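Local coordinates for putative transcription regulator (PDB 3K69), which is a putative transcriptional regulator that probably binds DNA through a winged helix-turn-helix domain, as in its relatives of the iron-dependent regulator family, at residues A[18-31]-A[61-74]. Residues are numbered along the deposited sequence; the frame is centred on the assembly and turned at random. Where two conformers were deposited one is given.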
ATOM      1  N   ILE A  18      -6.500   3.410 -21.260  1.00 16.90           N
ATOM      2  CA  ILE A  18      -6.207   4.756 -21.773  1.00 16.46           C
ATOM      3  C   ILE A  18      -5.083   4.736 -22.810  1.00 17.79           C
ATOM      4  O   ILE A  18      -5.189   5.380 -23.849  1.00 17.09           O
ATOM      5  CB  ILE A  18      -5.899   5.761 -20.647  1.00 15.54           C
ATOM      6  CG1 ILE A  18      -7.136   5.884 -19.735  1.00 19.23           C
ATOM      7  CG2 ILE A  18      -5.524   7.127 -21.262  1.00 17.44           C
ATOM      8  CD1 ILE A  18      -6.882   6.537 -18.357  1.00 16.83           C
ATOM      9  N   LEU A  19      -4.005   4.016 -22.538  1.00 16.81           N
ATOM     10  CA  LEU A  19      -2.920   3.943 -23.516  1.00 17.67           C
ATOM     11  C   LEU A  19      -3.386   3.286 -24.826  1.00 15.16           C
ATOM     12  O   LEU A  19      -3.038   3.732 -25.915  1.00 14.59           O
ATOM     13  CB  LEU A  19      -1.703   3.231 -22.951  1.00 17.35           C
ATOM     14  CG  LEU A  19      -0.962   3.923 -21.809  1.00 17.34           C
ATOM     15  CD1 LEU A  19      -0.116   2.868 -21.119  1.00 13.93           C
ATOM     16  CD2 LEU A  19      -0.156   5.078 -22.297  1.00 18.17           C
ATOM     17  N   TYR A  20      -4.214   2.262 -24.720  1.00 19.11           N
ATOM     18  CA  TYR A  20      -4.694   1.562 -25.893  1.00 16.42           C
ATOM     19  C   TYR A  20      -5.567   2.491 -26.732  1.00 19.91           C
ATOM     20  O   TYR A  20      -5.371   2.614 -27.964  1.00 18.86           O
ATOM     21  CB  TYR A  20      -5.464   0.305 -25.524  1.00 17.69           C
ATOM     22  CG  TYR A  20      -5.825  -0.529 -26.732  1.00 17.12           C
ATOM     23  CD1 TYR A  20      -4.941  -1.508 -27.204  1.00 21.57           C
ATOM     24  CD2 TYR A  20      -7.022  -0.322 -27.431  1.00 19.15           C
ATOM     25  CE1 TYR A  20      -5.245  -2.293 -28.328  1.00 20.41           C
ATOM     26  CE2 TYR A  20      -7.336  -1.105 -28.580  1.00 17.33           C
ATOM     27  CZ  TYR A  20      -6.447  -2.098 -29.002  1.00 13.74           C
ATOM     28  OH  TYR A  20      -6.711  -2.870 -30.122  1.00 14.97           O
ATOM     29  N   LEU A  21      -6.493   3.174 -26.057  1.00 17.97           N
ATOM     30  CA  LEU A  21      -7.369   4.129 -26.737  1.00 19.01           C
ATOM     31  C   LEU A  21      -6.593   5.319 -27.374  1.00 19.07           C
ATOM     32  O   LEU A  21      -6.959   5.790 -28.442  1.00 15.29           O
ATOM     33  CB  LEU A  21      -8.486   4.592 -25.804  1.00 17.20           C
ATOM     34  CG  LEU A  21      -9.465   3.475 -25.375  1.00 17.55           C
ATOM     35  CD1 LEU A  21     -10.402   3.911 -24.293  1.00 17.96           C
ATOM     36  CD2 LEU A  21     -10.235   2.846 -26.546  1.00 16.67           C
ATOM     37  N   ASP A  22      -5.522   5.763 -26.726  1.00 17.71           N
ATOM     38  CA  ASP A  22      -4.641   6.808 -27.258  1.00 19.45           C
ATOM     39  C   ASP A  22      -3.997   6.335 -28.576  1.00 18.71           C
ATOM     40  O   ASP A  22      -3.696   7.162 -29.405  1.00 20.25           O
ATOM     41  CB  ASP A  22      -3.540   7.147 -26.229  1.00 19.72           C
ATOM     42  CG  ASP A  22      -2.535   8.168 -26.736  1.00 23.50           C
ATOM     43  OD1 ASP A  22      -2.909   9.359 -26.823  1.00 19.71           O
ATOM     44  OD2 ASP A  22      -1.380   7.785 -27.024  1.00 22.56           O
ATOM     45  N   ALA A  23      -3.787   5.029 -28.753  1.00 18.52           N
ATOM     46  CA  ALA A  23      -3.165   4.490 -29.988  1.00 17.63           C
ATOM     47  C   ALA A  23      -4.189   4.321 -31.091  1.00 17.70           C
ATOM     48  O   ALA A  23      -3.849   4.038 -32.226  1.00 19.97           O
ATOM     49  CB  ALA A  23      -2.428   3.141 -29.701  1.00 16.44           C
ATOM     50  N   HIS A  24      -5.466   4.512 -30.782  1.00 17.61           N
ATOM     51  CA  HIS A  24      -6.519   4.229 -31.735  1.00 17.12           C
ATOM     52  C   HIS A  24      -7.579   5.322 -31.675  1.00 18.29           C
ATOM     53  O   HIS A  24      -8.769   5.034 -31.607  1.00 15.06           O
ATOM     54  CB  HIS A  24      -7.123   2.862 -31.417  1.00 18.83           C
ATOM     55  CG  HIS A  24      -6.196   1.722 -31.685  1.00 18.47           C
ATOM     56  ND1 HIS A  24      -5.441   1.122 -30.694  1.00 24.46           N
ATOM     57  CD2 HIS A  24      -5.852   1.115 -32.842  1.00 19.60           C
ATOM     58  CE1 HIS A  24      -4.692   0.175 -31.235  1.00 15.07           C
ATOM     59  NE2 HIS A  24      -4.933   0.144 -32.532  1.00 22.03           N
ATOM     60  N   ARG A  25      -7.136   6.580 -31.723  1.00 17.41           N
ATOM     61  CA  ARG A  25      -8.042   7.725 -31.538  1.00 18.82           C
ATOM     62  C   ARG A  25      -9.024   7.879 -32.689  1.00 19.80           C
ATOM     63  O   ARG A  25     -10.045   8.516 -32.516  1.00 22.90           O
ATOM     64  CB  ARG A  25      -7.279   9.037 -31.348  1.00 18.70           C
ATOM     65  CG  ARG A  25      -6.691   9.187 -29.980  1.00 17.77           C
ATOM     66  CD  ARG A  25      -5.654  10.293 -29.937  1.00 17.02           C
ATOM     67  NE  ARG A  25      -5.048  10.428 -28.613  1.00 22.20           N
ATOM     68  CZ  ARG A  25      -5.508  11.187 -27.614  1.00 25.06           C
ATOM     69  NH1 ARG A  25      -6.583  11.923 -27.761  1.00 19.52           N
ATOM     70  NH2 ARG A  25      -4.873  11.219 -26.457  1.00 26.86           N
ATOM     71  N   ASP A  26      -8.732   7.272 -33.837  1.00 20.45           N
ATOM     72  CA  ASP A  26      -9.664   7.228 -34.971  1.00 25.35           C
ATOM     73  C   ASP A  26     -10.816   6.195 -34.868  1.00 25.90           C
ATOM     74  O   ASP A  26     -11.551   6.020 -35.799  1.00 26.27           O
ATOM     75  CB  ASP A  26      -8.863   6.932 -36.259  1.00 26.53           C
ATOM     76  CG  ASP A  26      -8.155   5.508 -36.245  1.00 46.64           C
ATOM     77  OD1 ASP A  26      -8.065   4.812 -35.178  1.00 44.85           O
ATOM     78  OD2 ASP A  26      -7.680   5.070 -37.329  1.00 53.04           O
ATOM     79  N   SER A  27     -10.958   5.516 -33.742  1.00 23.78           N
ATOM     80  CA  SER A  27     -11.753   4.304 -33.636  1.00 23.43           C
ATOM     81  C   SER A  27     -12.547   4.331 -32.376  1.00 24.38           C
ATOM     82  O   SER A  27     -12.101   4.868 -31.357  1.00 26.48           O
ATOM     83  CB  SER A  27     -10.828   3.087 -33.520  1.00 24.30           C
ATOM     84  OG  SER A  27     -10.248   2.800 -34.760  1.00 26.97           O
ATOM     85  N   LYS A  28     -13.716   3.728 -32.445  1.00 22.97           N
ATOM     86  CA  LYS A  28     -14.394   3.244 -31.269  1.00 24.69           C
ATOM     87  C   LYS A  28     -13.932   1.809 -31.009  1.00 23.23           C
ATOM     88  O   LYS A  28     -13.839   0.973 -31.920  1.00 25.64           O
ATOM     89  CB  LYS A  28     -15.901   3.388 -31.422  1.00 24.42           C
ATOM     90  CG  LYS A  28     -16.261   4.872 -31.487  1.00 24.22           C
ATOM     91  CD  LYS A  28     -17.708   5.107 -31.658  1.00 32.63           C
ATOM     92  CE  LYS A  28     -17.977   6.571 -31.820  1.00 36.06           C
ATOM     93  NZ  LYS A  28     -17.662   7.297 -30.576  1.00 38.71           N
ATOM     94  N   VAL A  29     -13.602   1.558 -29.758  1.00 19.79           N
ATOM     95  CA  VAL A  29     -13.060   0.285 -29.332  1.00 18.96           C
ATOM     96  C   VAL A  29     -14.001  -0.338 -28.304  1.00 19.80           C
ATOM     97  O   VAL A  29     -14.174   0.187 -27.196  1.00 20.38           O
ATOM     98  CB  VAL A  29     -11.649   0.474 -28.732  1.00 19.07           C
ATOM     99  CG1 VAL A  29     -11.049  -0.874 -28.318  1.00 16.37           C
ATOM    100  CG2 VAL A  29     -10.724   1.232 -29.745  1.00 14.58           C
ATOM    101  N   ALA A  30     -14.575  -1.472 -28.664  1.00 18.23           N
ATOM    102  CA  ALA A  30     -15.461  -2.193 -27.762  1.00 21.02           C
ATOM    103  C   ALA A  30     -14.669  -2.876 -26.649  1.00 20.82           C
ATOM    104  O   ALA A  30     -13.451  -3.061 -26.767  1.00 17.49           O
ATOM    105  CB  ALA A  30     -16.264  -3.193 -28.546  1.00 20.25           C
ATOM    106  N   SER A  31     -15.366  -3.262 -25.574  1.00 20.28           N
ATOM    107  CA  SER A  31     -14.780  -3.973 -24.437  1.00 23.16           C
ATOM    108  C   SER A  31     -14.004  -5.202 -24.839  1.00 21.25           C
ATOM    109  O   SER A  31     -12.996  -5.528 -24.237  1.00 23.18           O
ATOM    110  CB  SER A  31     -15.893  -4.444 -23.442  1.00 25.47           C
ATOM    111  OG  SER A  31     -16.714  -3.354 -23.057  1.00 38.27           O
ATOM    112  N   THR A  61     -20.069   5.485 -26.851  0.50 22.36           N
ATOM    113  CA  THR A  61     -21.268   5.236 -27.637  0.50 20.53           C
ATOM    114  C   THR A  61     -21.658   3.758 -27.562  0.50 19.49           C
ATOM    115  O   THR A  61     -20.813   2.861 -27.631  0.50 18.77           O
ATOM    116  CB  THR A  61     -21.113   5.644 -29.124  0.50 22.59           C
ATOM    117  OG1 THR A  61     -20.502   4.584 -29.873  0.50 24.99           O
ATOM    118  CG2 THR A  61     -20.291   6.918 -29.261  0.50 22.43           C
ATOM    119  N   VAL A  62     -22.945   3.522 -27.408  1.00 17.09           N
ATOM    120  CA  VAL A  62     -23.504   2.171 -27.294  1.00 16.10           C
ATOM    121  C   VAL A  62     -24.061   1.686 -28.636  1.00 17.95           C
ATOM    122  O   VAL A  62     -24.679   2.450 -29.394  1.00 18.26           O
ATOM    123  CB  VAL A  62     -24.599   2.140 -26.211  1.00 17.02           C
ATOM    124  CG1 VAL A  62     -25.211   0.745 -26.075  1.00 15.61           C
ATOM    125  CG2 VAL A  62     -24.030   2.661 -24.873  1.00 12.65           C
ATOM    126  N   GLY A  63     -23.825   0.400 -28.920  1.00 14.96           N
ATOM    127  CA  GLY A  63     -24.561  -0.333 -29.929  1.00 17.17           C
ATOM    128  C   GLY A  63     -23.636  -0.916 -30.976  1.00 18.86           C
ATOM    129  O   GLY A  63     -22.443  -1.053 -30.735  1.00 17.02           O
ATOM    130  N   LYS A  64     -24.190  -1.203 -32.149  1.00 22.76           N
ATOM    131  CA  LYS A  64     -23.411  -1.745 -33.280  1.00 25.44           C
ATOM    132  C   LYS A  64     -22.299  -0.782 -33.699  1.00 25.21           C
ATOM    133  O   LYS A  64     -22.532   0.413 -33.922  1.00 24.23           O
ATOM    134  CB  LYS A  64     -24.328  -2.032 -34.469  1.00 24.79           C
ATOM    135  CG  LYS A  64     -23.675  -2.905 -35.536  1.00 30.25           C
ATOM    136  CD  LYS A  64     -24.605  -3.147 -36.706  1.00 29.14           C
ATOM    137  CE  LYS A  64     -23.985  -4.067 -37.770  1.00 37.20           C
ATOM    138  NZ  LYS A  64     -23.815  -5.506 -37.329  1.00 47.31           N
ATOM    139  N   ASN A  65     -21.080  -1.294 -33.778  1.00 26.47           N
ATOM    140  CA  ASN A  65     -19.904  -0.452 -34.023  1.00 30.81           C
ATOM    141  C   ASN A  65     -19.679   0.666 -32.992  1.00 30.11           C
ATOM    142  O   ASN A  65     -18.865   1.582 -33.245  1.00 30.11           O
ATOM    143  CB  ASN A  65     -19.940   0.163 -35.431  1.00 34.28           C
ATOM    144  CG  ASN A  65     -20.107  -0.871 -36.504  1.00 37.14           C
ATOM    145  OD1 ASN A  65     -19.487  -1.946 -36.451  1.00 44.37           O
ATOM    146  ND2 ASN A  65     -20.951  -0.567 -37.487  1.00 39.27           N
ATOM    147  N   GLY A  66     -20.378   0.592 -31.853  1.00 25.89           N
ATOM    148  CA  GLY A  66     -20.151   1.510 -30.734  1.00 26.69           C
ATOM    149  C   GLY A  66     -18.861   1.157 -30.001  1.00 25.29           C
ATOM    150  O   GLY A  66     -18.116   0.263 -30.418  1.00 23.71           O
ATOM    151  N   GLY A  67     -18.615   1.828 -28.883  1.00 19.74           N
ATOM    152  CA  GLY A  67     -17.439   1.550 -28.099  1.00 16.92           C
ATOM    153  C   GLY A  67     -16.852   2.809 -27.526  1.00 18.71           C
ATOM    154  O   GLY A  67     -17.362   3.902 -27.771  1.00 17.33           O
ATOM    155  N   TYR A  68     -15.742   2.622 -26.832  1.00 17.92           N
ATOM    156  CA  TYR A  68     -15.018   3.684 -26.164  1.00 18.71           C
ATOM    157  C   TYR A  68     -14.048   4.389 -27.070  1.00 18.38           C
ATOM    158  O   TYR A  68     -13.444   3.822 -27.974  1.00 16.14           O
ATOM    159  CB  TYR A  68     -14.290   3.131 -24.946  1.00 17.86           C
ATOM    160  CG  TYR A  68     -15.227   2.566 -23.897  1.00 23.79           C
ATOM    161  CD1 TYR A  68     -15.934   3.416 -23.056  1.00 19.37           C
ATOM    162  CD2 TYR A  68     -15.420   1.188 -23.754  1.00 20.96           C
ATOM    163  CE1 TYR A  68     -16.800   2.924 -22.093  1.00 17.60           C
ATOM    164  CE2 TYR A  68     -16.312   0.678 -22.776  1.00 23.44           C
ATOM    165  CZ  TYR A  68     -17.000   1.564 -21.956  1.00 27.27           C
ATOM    166  OH  TYR A  68     -17.905   1.106 -21.005  1.00 21.55           O
ATOM    167  N   GLN A  69     -13.884   5.665 -26.796  1.00 18.56           N
ATOM    168  CA  GLN A  69     -13.009   6.479 -27.589  1.00 20.31           C
ATOM    169  C   GLN A  69     -12.374   7.548 -26.664  1.00 20.08           C
ATOM    170  O   GLN A  69     -12.960   8.000 -25.662  1.00 19.34           O
ATOM    171  CB  GLN A  69     -13.768   7.062 -28.789  1.00 20.38           C
ATOM    172  CG  GLN A  69     -12.878   7.784 -29.802  1.00 23.46           C
ATOM    173  CD  GLN A  69     -13.626   8.122 -31.103  1.00 19.46           C
ATOM    174  OE1 GLN A  69     -14.807   8.451 -31.079  1.00 31.24           O
ATOM    175  NE2 GLN A  69     -12.937   8.008 -32.229  1.00 22.43           N
ATOM    176  N   LEU A  70     -11.122   7.839 -26.935  1.00 19.98           N
ATOM    177  CA  LEU A  70     -10.391   8.849 -26.207  1.00 18.45           C
ATOM    178  C   LEU A  70     -10.258  10.037 -27.130  1.00 21.06           C
ATOM    179  O   LEU A  70      -9.752   9.901 -28.234  1.00 21.60           O
ATOM    180  CB  LEU A  70      -9.000   8.331 -25.834  1.00 19.92           C
ATOM    181  CG  LEU A  70      -8.156   9.225 -24.969  1.00 17.81           C
ATOM    182  CD1 LEU A  70      -8.764   9.422 -23.575  1.00 23.11           C
ATOM    183  CD2 LEU A  70      -6.632   8.739 -24.878  1.00 17.75           C
ATOM    184  N   ASP A  71     -10.662  11.205 -26.646  1.00 21.42           N
ATOM    185  CA  ASP A  71     -10.461  12.440 -27.369  1.00 23.22           C
ATOM    186  C   ASP A  71      -9.884  13.538 -26.488  1.00 23.96           C
ATOM    187  O   ASP A  71      -9.918  14.697 -26.872  1.00 26.66           O
ATOM    188  CB  ASP A  71     -11.751  12.915 -28.087  1.00 25.16           C
ATOM    189  CG  ASP A  71     -12.919  13.199 -27.132  1.00 32.54           C
ATOM    190  OD1 ASP A  71     -12.704  13.350 -25.912  1.00 29.93           O
ATOM    191  OD2 ASP A  71     -14.080  13.271 -27.598  1.00 38.13           O
ATOM    192  N   LEU A  72      -9.328  13.181 -25.338  1.00 22.35           N
ATOM    193  CA  LEU A  72      -8.657  14.142 -24.464  1.00 22.88           C
ATOM    194  C   LEU A  72      -7.150  13.812 -24.402  1.00 21.71           C
ATOM    195  O   LEU A  72      -6.713  12.752 -24.885  1.00 20.38           O
ATOM    196  CB  LEU A  72      -9.311  14.162 -23.080  1.00 21.02           C
ATOM    197  CG  LEU A  72     -10.806  14.564 -23.057  1.00 25.10           C
ATOM    198  CD1 LEU A  72     -11.403  14.165 -21.713  1.00 23.13           C
ATOM    199  CD2 LEU A  72     -11.008  16.067 -23.290  1.00 20.91           C
ATOM    200  N   ALA A  73      -6.373  14.742 -23.836  1.00 20.02           N
ATOM    201  CA  ALA A  73      -4.918  14.643 -23.797  1.00 17.24           C
ATOM    202  C   ALA A  73      -4.472  13.923 -22.547  1.00 18.06           C
ATOM    203  O   ALA A  73      -4.929  14.260 -21.443  1.00 13.00           O
ATOM    204  CB  ALA A  73      -4.291  16.049 -23.806  1.00 14.86           C
ATOM    205  N   LEU A  74      -3.531  12.992 -22.697  1.00 18.33           N
ATOM    206  CA  LEU A  74      -2.846  12.340 -21.570  1.00 18.80           C
ATOM    207  C   LEU A  74      -2.188  13.352 -20.627  1.00 21.04           C
ATOM    208  O   LEU A  74      -2.140  13.136 -19.424  1.00 18.47           O
ATOM    209  CB  LEU A  74      -1.760  11.382 -22.064  1.00 19.69           C
ATOM    210  CG  LEU A  74      -2.092  10.180 -22.972  1.00 30.81           C
ATOM    211  CD1 LEU A  74      -1.029   9.054 -22.819  1.00 25.65           C
ATOM    212  CD2 LEU A  74      -3.468   9.617 -22.763  1.00 16.13           C
TER
HETATM  213  O   HOH W   1      -9.813   5.928 -29.026  1.00 19.36           O
HETATM  214  O   HOH W   2     -10.340  10.551 -30.778  1.00 22.75           O
HETATM  215  O   HOH W   3     -17.460   6.576 -28.091  1.00 20.48           O
HETATM  216  O   HOH W   4     -16.315  -1.210 -32.966  1.00 56.64           O
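R25 reaches the backbone of 61-74 end-on: NH1 and NH2 both donate to L72 O, at 3.0 and 2.9 Å, with the oxygen close to the guanidinium plane. The chain is extended from CG to NE, which lays the guanidinium across L70, whose CG and CD2 lie over one of its faces, and brings it to L72 O. NE and NH2 share D22 OD1 side-on in a salt bridge, NH2 at 2.7 Å using the oxygen's anti lone pair. With an alanine here the four bonds go, and L72 O and D22 OD1 would probably be left without these donors and L70 CD2 without its flat cover. The backbone of R25 is tied as well: its O takes the Q69 amide NE2 at 3.0 Å, from above the carbonyl plane, and water 2 links the same oxygen to L70 O. The other end of the Q69 amide, OE1, accepts K28 NZ at 3.1 Å; water 3 then joins NZ to T61 N and G67 O. Between V29 and Y68 a single antiparallel hydrogen-bonded bridge runs both ways, each N 2.9 Å from the other's O. This one residue pair sets the loop after helix 9-22 against strand 67-69 of the two-stranded hairpin, which follows helices 31-38 and 46-54 as the wing does in winged helix-turn-helix proteins. At G67 a CB would run into the V29 carbonyl carbon and A30 N. On the helix side, L21 CB meets L70 CB at 3.8 Å, and I18 CG2 packs on L74 CD2. L58 and M77 also touch L70, while M140 of helix 140-148 packs on I18, L19 and L74; Q144 of that helix bonds the second carboxylate oxygen of D22.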